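Local atomic coordinates of MIP07328p (PDB entry 6FKK), a protein that probably acts as a chemorepellent axon guidance cue of Drosophila that binds semaphorin receptors through its extracellular region, which holds sema and PSI domains. Residues 158-163 against 231-235; 179-185 against 244-250. One frame throughout, in Å; residues are numbered along the deposited sequence.

Contact 1 of 2, residues 158-163 against 231-235; sequences ADGHLY and RVCKN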
ATOM      1  N   ALA A 158      -7.634   9.405 -11.108  1.00 57.27           N
ATOM      2  CA  ALA A 158      -8.287  10.445 -10.322  1.00 58.72           C
ATOM      3  C   ALA A 158      -8.883  11.499 -11.243  1.00 71.83           C
ATOM      4  O   ALA A 158      -8.177  12.062 -12.087  1.00 71.33           O
ATOM      5  CB  ALA A 158      -7.301  11.095  -9.346  1.00 62.66           C
ATOM      6  N   ASP A 159     -10.180  11.765 -11.066  1.00 71.85           N
ATOM      7  CA  ASP A 159     -10.898  12.807 -11.806  1.00 77.16           C
ATOM      8  C   ASP A 159     -10.721  12.653 -13.315  1.00 73.61           C
ATOM      9  O   ASP A 159     -10.525  13.629 -14.044  1.00 80.15           O
ATOM     10  CB  ASP A 159     -10.472  14.201 -11.347  1.00 99.21           C
ATOM     11  CG  ASP A 159     -11.105  14.597 -10.028  1.00124.10           C
ATOM     12  OD1 ASP A 159     -11.762  13.740  -9.399  1.00131.92           O
ATOM     13  OD2 ASP A 159     -10.951  15.769  -9.626  1.00128.07           O
ATOM     14  N   GLY A 160     -10.787  11.408 -13.788  1.00 67.82           N
ATOM     15  CA  GLY A 160     -10.765  11.110 -15.203  1.00 64.18           C
ATOM     16  C   GLY A 160      -9.399  11.056 -15.853  1.00 64.03           C
ATOM     17  O   GLY A 160      -9.326  10.927 -17.082  1.00 80.34           O
ATOM     18  N   HIS A 161      -8.317  11.150 -15.085  1.00 78.94           N
ATOM     19  CA  HIS A 161      -6.971  11.096 -15.634  1.00 69.29           C
ATOM     20  C   HIS A 161      -6.163  10.026 -14.914  1.00 69.05           C
ATOM     21  O   HIS A 161      -6.440   9.675 -13.765  1.00 55.04           O
ATOM     22  CB  HIS A 161      -6.259  12.453 -15.533  1.00 50.21           C
ATOM     23  CG  HIS A 161      -6.863  13.514 -16.400  1.00 65.37           C
ATOM     24  ND1 HIS A 161      -6.456  13.734 -17.698  1.00 87.37           N
ATOM     25  CD2 HIS A 161      -7.846  14.412 -16.156  1.00 78.18           C
ATOM     26  CE1 HIS A 161      -7.161  14.724 -18.216  1.00 91.77           C
ATOM     27  NE2 HIS A 161      -8.012  15.152 -17.301  1.00 89.50           N
ATOM     28  N   LEU A 162      -5.152   9.511 -15.610  1.00 64.13           N
ATOM     29  CA  LEU A 162      -4.293   8.457 -15.088  1.00 55.78           C
ATOM     30  C   LEU A 162      -2.996   9.073 -14.577  1.00 54.33           C
ATOM     31  O   LEU A 162      -2.238   9.666 -15.352  1.00 71.52           O
ATOM     32  CB  LEU A 162      -4.004   7.410 -16.164  1.00 68.33           C
ATOM     33  CG  LEU A 162      -3.079   6.259 -15.762  1.00 47.63           C
ATOM     34  CD1 LEU A 162      -3.663   5.496 -14.591  1.00 51.03           C
ATOM     35  CD2 LEU A 162      -2.838   5.333 -16.942  1.00 49.80           C
ATOM     36  N   TYR A 163      -2.745   8.930 -13.278  1.00 56.45           N
ATOM     37  CA  TYR A 163      -1.524   9.424 -12.645  1.00 49.75           C
ATOM     38  C   TYR A 163      -0.587   8.236 -12.459  1.00 53.83           C
ATOM     39  O   TYR A 163      -0.742   7.448 -11.522  1.00 55.32           O
ATOM     40  CB  TYR A 163      -1.838  10.120 -11.324  1.00 40.04           C
ATOM     41  CG  TYR A 163      -2.538  11.447 -11.502  1.00 49.91           C
ATOM     42  CD1 TYR A 163      -3.895  11.505 -11.785  1.00 57.22           C
ATOM     43  CD2 TYR A 163      -1.840  12.643 -11.398  1.00 53.64           C
ATOM     44  CE1 TYR A 163      -4.540  12.714 -11.959  1.00 57.84           C
ATOM     45  CE2 TYR A 163      -2.477  13.859 -11.567  1.00 63.39           C
ATOM     46  CZ  TYR A 163      -3.826  13.888 -11.849  1.00 55.85           C
ATOM     47  OH  TYR A 163      -4.469  15.091 -12.022  1.00 54.97           O
ATOM     48  N   ARG A 231       3.439  14.430  -3.502  1.00 43.73           N
ATOM     49  CA  ARG A 231       2.109  14.863  -3.904  1.00 52.53           C
ATOM     50  C   ARG A 231       2.204  15.774  -5.119  1.00 51.34           C
ATOM     51  O   ARG A 231       3.234  16.400  -5.380  1.00 64.94           O
ATOM     52  CB  ARG A 231       1.373  15.582  -2.764  1.00 50.25           C
ATOM     53  CG  ARG A 231       1.648  17.071  -2.660  1.00 48.94           C
ATOM     54  CD  ARG A 231       0.851  17.679  -1.521  1.00 59.55           C
ATOM     55  NE  ARG A 231       0.984  19.131  -1.462  1.00 65.43           N
ATOM     56  CZ  ARG A 231       0.419  19.891  -0.529  1.00 65.68           C
ATOM     57  NH1 ARG A 231      -0.315  19.332   0.422  1.00 65.52           N
ATOM     58  NH2 ARG A 231       0.587  21.206  -0.545  1.00 72.92           N
ATOM     59  N   VAL A 232       1.102  15.825  -5.868  1.00 38.73           N
ATOM     60  CA  VAL A 232       0.949  16.718  -7.009  1.00 45.08           C
ATOM     61  C   VAL A 232      -0.469  17.271  -6.991  1.00 44.34           C
ATOM     62  O   VAL A 232      -1.408  16.608  -6.540  1.00 50.34           O
ATOM     63  CB  VAL A 232       1.235  16.010  -8.353  1.00 37.32           C
ATOM     64  CG1 VAL A 232       2.708  15.668  -8.482  1.00 36.98           C
ATOM     65  CG2 VAL A 232       0.382  14.759  -8.485  1.00 37.16           C
ATOM     66  N   CYS A 233      -0.623  18.501  -7.476  1.00 38.81           N
ATOM     67  CA  CYS A 233      -1.948  19.083  -7.642  1.00 40.02           C
ATOM     68  C   CYS A 233      -2.587  18.528  -8.907  1.00 45.95           C
ATOM     69  O   CYS A 233      -1.944  18.466  -9.959  1.00 55.60           O
ATOM     70  CB  CYS A 233      -1.873  20.608  -7.718  1.00 67.16           C
ATOM     71  SG  CYS A 233      -1.415  21.454  -6.184  1.00 58.71           S
ATOM     72  N   LYS A 234      -3.852  18.123  -8.805  1.00 54.16           N
ATOM     73  CA  LYS A 234      -4.531  17.578  -9.974  1.00 42.93           C
ATOM     74  C   LYS A 234      -4.819  18.657 -11.010  1.00 54.72           C
ATOM     75  O   LYS A 234      -4.804  18.378 -12.214  1.00 70.40           O
ATOM     76  CB  LYS A 234      -5.824  16.876  -9.555  1.00 43.15           C
ATOM     77  CG  LYS A 234      -5.612  15.715  -8.594  1.00 41.27           C
ATOM     78  CD  LYS A 234      -6.882  14.899  -8.398  1.00 41.86           C
ATOM     79  CE  LYS A 234      -7.977  15.712  -7.731  1.00 56.34           C
ATOM     80  NZ  LYS A 234      -9.134  14.868  -7.317  1.00 55.59           N
ATOM     81  N   ASN A 235      -5.069  19.890 -10.567  1.00 48.56           N
ATOM     82  CA  ASN A 235      -5.344  21.004 -11.464  1.00 47.93           C
ATOM     83  C   ASN A 235      -4.079  21.636 -12.032  1.00 61.24           C
ATOM     84  O   ASN A 235      -4.140  22.757 -12.556  1.00 53.62           O
ATOM     85  CB  ASN A 235      -6.179  22.065 -10.742  1.00 70.99           C
ATOM     86  CG  ASN A 235      -5.389  22.810  -9.683  1.00 69.86           C
ATOM     87  OD1 ASN A 235      -4.438  22.277  -9.108  1.00 59.95           O
ATOM     88  ND2 ASN A 235      -5.780  24.051  -9.418  1.00 66.80           N
TER

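Contact 2 of 2, residues 179-185 against 244-250; sequences RENLRTE and GKSWTSF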
ATOM      1  N   ARG A 179       1.294  12.467 -16.096  1.00 52.18           N
ATOM      2  CA  ARG A 179      -0.145  12.650 -16.269  1.00 46.56           C
ATOM      3  C   ARG A 179      -0.420  13.779 -17.257  1.00 63.69           C
ATOM      4  O   ARG A 179      -0.055  14.930 -16.998  1.00 82.44           O
ATOM      5  CB  ARG A 179      -0.821  12.947 -14.924  1.00 44.86           C
ATOM      6  CG  ARG A 179      -2.355  12.895 -14.932  1.00 45.80           C
ATOM      7  CD  ARG A 179      -3.003  14.202 -15.394  1.00 47.38           C
ATOM      8  NE  ARG A 179      -2.394  15.379 -14.780  1.00 64.40           N
ATOM      9  CZ  ARG A 179      -2.708  16.634 -15.091  1.00 58.89           C
ATOM     10  NH1 ARG A 179      -3.630  16.881 -16.011  1.00 77.80           N
ATOM     11  NH2 ARG A 179      -2.101  17.643 -14.481  1.00 57.35           N
ATOM     12  N   GLU A 180      -1.075  13.462 -18.377  1.00 63.84           N
ATOM     13  CA  GLU A 180      -1.512  14.459 -19.359  1.00 70.97           C
ATOM     14  C   GLU A 180      -0.355  15.371 -19.772  1.00 78.43           C
ATOM     15  O   GLU A 180      -0.412  16.598 -19.650  1.00 74.32           O
ATOM     16  CB  GLU A 180      -2.700  15.266 -18.819  1.00102.36           C
ATOM     17  CG  GLU A 180      -3.386  16.213 -19.814  1.00124.62           C
ATOM     18  CD  GLU A 180      -4.229  15.503 -20.861  1.00141.35           C
ATOM     19  OE1 GLU A 180      -4.201  14.255 -20.926  1.00148.21           O
ATOM     20  OE2 GLU A 180      -4.929  16.202 -21.625  1.00139.20           O
ATOM     21  N   ASN A 181       0.721  14.745 -20.247  1.00 95.63           N
ATOM     22  CA  ASN A 181       1.905  15.451 -20.740  1.00 93.81           C
ATOM     23  C   ASN A 181       2.504  16.373 -19.678  1.00 76.22           C
ATOM     24  O   ASN A 181       2.960  17.479 -19.974  1.00 74.88           O
ATOM     25  CB  ASN A 181       1.594  16.226 -22.021  1.00 94.05           C
ATOM     26  CG  ASN A 181       2.806  16.372 -22.913  1.00106.72           C
ATOM     27  OD1 ASN A 181       3.775  15.624 -22.782  1.00 87.42           O
ATOM     28  ND2 ASN A 181       2.760  17.336 -23.826  1.00118.41           N
ATOM     29  N   LEU A 182       2.499  15.914 -18.427  1.00 56.66           N
ATOM     30  CA  LEU A 182       3.188  16.582 -17.329  1.00 48.52           C
ATOM     31  C   LEU A 182       4.013  15.539 -16.592  1.00 54.24           C
ATOM     32  O   LEU A 182       3.459  14.569 -16.067  1.00 45.61           O
ATOM     33  CB  LEU A 182       2.202  17.261 -16.374  1.00 55.40           C
ATOM     34  CG  LEU A 182       1.646  18.622 -16.792  1.00 65.12           C
ATOM     35  CD1 LEU A 182       0.683  19.152 -15.741  1.00 68.17           C
ATOM     36  CD2 LEU A 182       2.779  19.605 -17.029  1.00 61.34           C
ATOM     37  N   ARG A 183       5.330  15.734 -16.553  1.00 46.70           N
ATOM     38  CA  ARG A 183       6.224  14.735 -15.988  1.00 52.16           C
ATOM     39  C   ARG A 183       7.259  15.399 -15.092  1.00 58.67           C
ATOM     40  O   ARG A 183       7.556  16.589 -15.219  1.00 54.73           O
ATOM     41  CB  ARG A 183       6.939  13.929 -17.081  1.00 47.64           C
ATOM     42  CG  ARG A 183       7.917  14.746 -17.910  1.00 57.28           C
ATOM     43  CD  ARG A 183       8.928  13.849 -18.603  1.00 64.03           C
ATOM     44  NE  ARG A 183       9.829  13.213 -17.645  1.00 57.29           N
ATOM     45  CZ  ARG A 183      10.696  12.255 -17.954  1.00 68.19           C
ATOM     46  NH1 ARG A 183      10.780  11.811 -19.200  1.00 87.50           N
ATOM     47  NH2 ARG A 183      11.475  11.735 -17.014  1.00 54.14           N
ATOM     48  N   THR A 184       7.807  14.600 -14.181  1.00 53.19           N
ATOM     49  CA  THR A 184       8.924  15.040 -13.364  1.00 51.64           C
ATOM     50  C   THR A 184      10.172  15.220 -14.226  1.00 66.37           C
ATOM     51  O   THR A 184      10.290  14.661 -15.321  1.00 75.13           O
ATOM     52  CB  THR A 184       9.197  14.038 -12.245  1.00 41.09           C
ATOM     53  OG1 THR A 184       9.313  12.722 -12.802  1.00 65.85           O
ATOM     54  CG2 THR A 184       8.067  14.056 -11.232  1.00 51.64           C
ATOM     55  N   GLU A 185      11.112  16.011 -13.713  1.00 58.16           N
ATOM     56  CA  GLU A 185      12.289  16.383 -14.488  1.00 60.33           C
ATOM     57  C   GLU A 185      13.131  15.158 -14.813  1.00 66.03           C
ATOM     58  O   GLU A 185      13.536  14.411 -13.916  1.00 78.07           O
ATOM     59  CB  GLU A 185      13.116  17.417 -13.725  1.00 66.34           C
ATOM     60  CG  GLU A 185      12.386  18.728 -13.442  1.00 92.95           C
ATOM     61  CD  GLU A 185      12.058  19.516 -14.701  1.00109.93           C
ATOM     62  OE1 GLU A 185      11.173  19.086 -15.471  1.00113.23           O
ATOM     63  OE2 GLU A 185      12.688  20.572 -14.922  1.00117.28           O
ATOM     64  N   GLY A 244       6.252  24.014 -19.446  1.00 57.32           N
ATOM     65  CA  GLY A 244       4.901  23.595 -19.778  1.00 58.27           C
ATOM     66  C   GLY A 244       4.674  22.097 -19.740  1.00 64.59           C
ATOM     67  O   GLY A 244       3.520  21.660 -19.725  1.00 68.93           O
ATOM     68  N   LYS A 245       5.743  21.301 -19.730  1.00 64.16           N
ATOM     69  CA  LYS A 245       5.628  19.849 -19.693  1.00 60.77           C
ATOM     70  C   LYS A 245       6.058  19.257 -18.358  1.00 55.66           C
ATOM     71  O   LYS A 245       6.176  18.033 -18.243  1.00 75.10           O
ATOM     72  CB  LYS A 245       6.445  19.221 -20.823  1.00 68.30           C
ATOM     73  CG  LYS A 245       5.894  19.471 -22.215  1.00 74.36           C
ATOM     74  CD  LYS A 245       6.690  18.693 -23.252  1.00 87.13           C
ATOM     75  CE  LYS A 245       6.112  18.864 -24.646  1.00 88.62           C
ATOM     76  NZ  LYS A 245       6.846  18.047 -25.652  1.00 83.52           N
ATOM     77  N   SER A 246       6.294  20.090 -17.348  1.00 57.38           N
ATOM     78  CA  SER A 246       6.757  19.635 -16.047  1.00 56.88           C
ATOM     79  C   SER A 246       5.804  20.105 -14.956  1.00 51.07           C
ATOM     80  O   SER A 246       5.100  21.106 -15.114  1.00 54.55           O
ATOM     81  CB  SER A 246       8.177  20.142 -15.756  1.00 60.19           C
ATOM     82  OG  SER A 246       8.281  21.537 -15.984  1.00 79.10           O
ATOM     83  N   TRP A 247       5.785  19.369 -13.848  1.00 47.50           N
ATOM     84  CA  TRP A 247       4.947  19.748 -12.722  1.00 45.64           C
ATOM     85  C   TRP A 247       5.418  21.068 -12.125  1.00 62.49           C
ATOM     86  O   TRP A 247       6.603  21.411 -12.166  1.00 74.40           O
ATOM     87  CB  TRP A 247       4.973  18.670 -11.637  1.00 41.99           C
ATOM     88  CG  TRP A 247       4.476  17.320 -12.056  1.00 46.16           C
ATOM     89  CD1 TRP A 247       5.234  16.249 -12.437  1.00 57.34           C
ATOM     90  CD2 TRP A 247       3.113  16.884 -12.106  1.00 45.82           C
ATOM     91  NE1 TRP A 247       4.426  15.177 -12.729  1.00 56.30           N
ATOM     92  CE2 TRP A 247       3.119  15.541 -12.534  1.00 43.14           C
ATOM     93  CE3 TRP A 247       1.887  17.500 -11.835  1.00 52.84           C
ATOM     94  CZ2 TRP A 247       1.949  14.806 -12.700  1.00 43.30           C
ATOM     95  CZ3 TRP A 247       0.727  16.767 -11.999  1.00 45.70           C
ATOM     96  CH2 TRP A 247       0.765  15.435 -12.426  1.00 51.16           C
ATOM     97  N   THR A 248       4.469  21.817 -11.568  1.00 44.53           N
ATOM     98  CA  THR A 248       4.764  22.991 -10.759  1.00 57.26           C
ATOM     99  C   THR A 248       4.332  22.798  -9.315  1.00 58.01           C
ATOM    100  O   THR A 248       4.351  23.756  -8.534  1.00 55.23           O
ATOM    101  CB  THR A 248       4.090  24.232 -11.343  1.00 56.31           C
ATOM    102  OG1 THR A 248       2.670  24.041 -11.361  1.00 52.71           O
ATOM    103  CG2 THR A 248       4.581  24.480 -12.757  1.00 48.56           C
ATOM    104  N   SER A 249       3.949  21.576  -8.942  1.00 56.37           N
ATOM    105  CA  SER A 249       3.433  21.310  -7.605  1.00 40.51           C
ATOM    106  C   SER A 249       4.010  20.032  -7.008  1.00 41.39           C
ATOM    107  O   SER A 249       3.412  19.470  -6.084  1.00 64.90           O
ATOM    108  CB  SER A 249       1.906  21.214  -7.631  1.00 72.61           C
ATOM    109  OG  SER A 249       1.487  20.127  -8.436  1.00 40.30           O
ATOM    110  N   PHE A 250       5.145  19.551  -7.509  1.00 51.59           N
ATOM    111  CA  PHE A 250       5.728  18.315  -7.004  1.00 50.78           C
ATOM    112  C   PHE A 250       6.519  18.596  -5.734  1.00 57.03           C
ATOM    113  O   PHE A 250       7.517  19.326  -5.763  1.00 74.95           O
ATOM    114  CB  PHE A 250       6.621  17.663  -8.057  1.00 46.60           C
ATOM    115  CG  PHE A 250       7.236  16.364  -7.607  1.00 49.68           C
ATOM    116  CD1 PHE A 250       6.531  15.175  -7.716  1.00 49.39           C
ATOM    117  CD2 PHE A 250       8.515  16.330  -7.078  1.00 61.26           C
ATOM    118  CE1 PHE A 250       7.092  13.978  -7.305  1.00 35.59           C
ATOM    119  CE2 PHE A 250       9.081  15.136  -6.665  1.00 49.35           C
ATOM    120  CZ  PHE A 250       8.366  13.959  -6.780  1.00 35.67           C
TER

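Contact 1 of 2, residues 158-163 against 231-235
Lys234 NZ forms a salt bridge with Asp159 OD2 at 3.1 Å, weak as a hydrogen bond and made by an acid that is poorly ordered. The ammonium has a stronger partner in Glu202, whose carboxylate also lies close to that of Asp159. Lys234 thus serves two neighbouring carboxylates and probably eases their repulsion. The lysine chain gets there by a bend at chi3 (-64°) and crosses the Asp159 side chain at about a right angle. On the way CD rests on the methyl of Ala158, at 3.9 Å from its CB. Nearer the backbone, CB and CG of Lys234 lie against the phenol of Tyr163, whose OH is 3.3 Å from Lys234 CB. Chi1 of Tyr163 (-71°) places CG beside its own backbone N and sends the ring toward 231-235, where its CD2 meets Val232 CG2 at 4.2 Å. A leucine in place of Lys234 would probably leave the close carboxylates of Asp159 and Glu202 without their shared positive charge. Asp159 is carried by a type I' turn, closed by paired backbone bonds between Ala158 and His161, with Asp159 and Gly160 both at positive phi. Outside the two segments, Phe209 of strand 206-214 also packs on Tyr163, while the backbone of Lys234 bonds to Gly205. The two-residue hairpin of strands 154-158 and 161-165 here packs on Val232 and on Lys234 just past the end of strand 225-233, as at the interface of successive blades of the sema-domain beta-propeller.

Contact 2 of 2, residues 179-185 against 244-250
Trp247 lies against the loop 179-185 along much of its length. Leu182 sets its CB over the centre of the six-membered ring, 4.3 Å from the centroid and 7° off the normal, in a CH-pi contact. Thr184 brings its backbone N and CA to the indole edge at CD1, while its CG2, 3.8 Å from Trp247 CD1, is tilted out of the ring plane on the side away from Leu182. At the benzo end the edge of the Arg179 guanidinium meets the ring obliquely, NH2 being 3.9 Å from Trp247 CZ3 and the two planes 51° apart. The same Thr184 methyl, anti to its own carbonyl carbon, also reaches over one face of Phe250, offset toward the rim, at 4.2 Å from the centroid. Between the backbones, Arg183 N donates to Lys245 O over 3.0 Å, and CA-H...O contacts run alongside, including Leu182 CA to that same oxygen. Further out, Asn181 and Lys245 lie together on the exposed side, with Asn181 ND2 against the Lys245 chain.

Several bonds set these groups in place. Trp247 NE1 and Thr184 OG1 bond respectively to O and N of Ile177, and Arg179 NH2 donates to Asp236 O. Arg183 NE holds Thr184 O at 2.8 Å, nearly in line with the carbonyl, while its NH2 forms a salt bridge to Asp174. Lys359 NZ forms a salt bridge with Glu185 OE2 and a hydrogen bond with Ser246 OG. In the sema beta-propeller the arrangement joins the connection between two successive blades, 179-185, to a loop within the second, 244-250, with the Trp247 indole also touching Tyr163 and Val232.

Contacts 1 and 2 lie side by side in the sema domain, their centres 11 Å apart, and their segments alternate along the chain; contact 1 joins a hairpin to a strand end, contact 2 joins two loops. They meet directly: Cys233 N probably bonds to Ser249 OG at 2.8 Å, and Tyr163 OH packs 3.5 Å from Arg179 NE. Trp247 of contact 2 also touches Tyr163 and Val232 of contact 1, so that the two contacts share a buried part. Cys233, in a disulfide with Cys343, ties that part to a further loop. An N-acetylglucosamine attached to the protein lies about 10 Å from the side chain of Arg183; it marks no binding pocket.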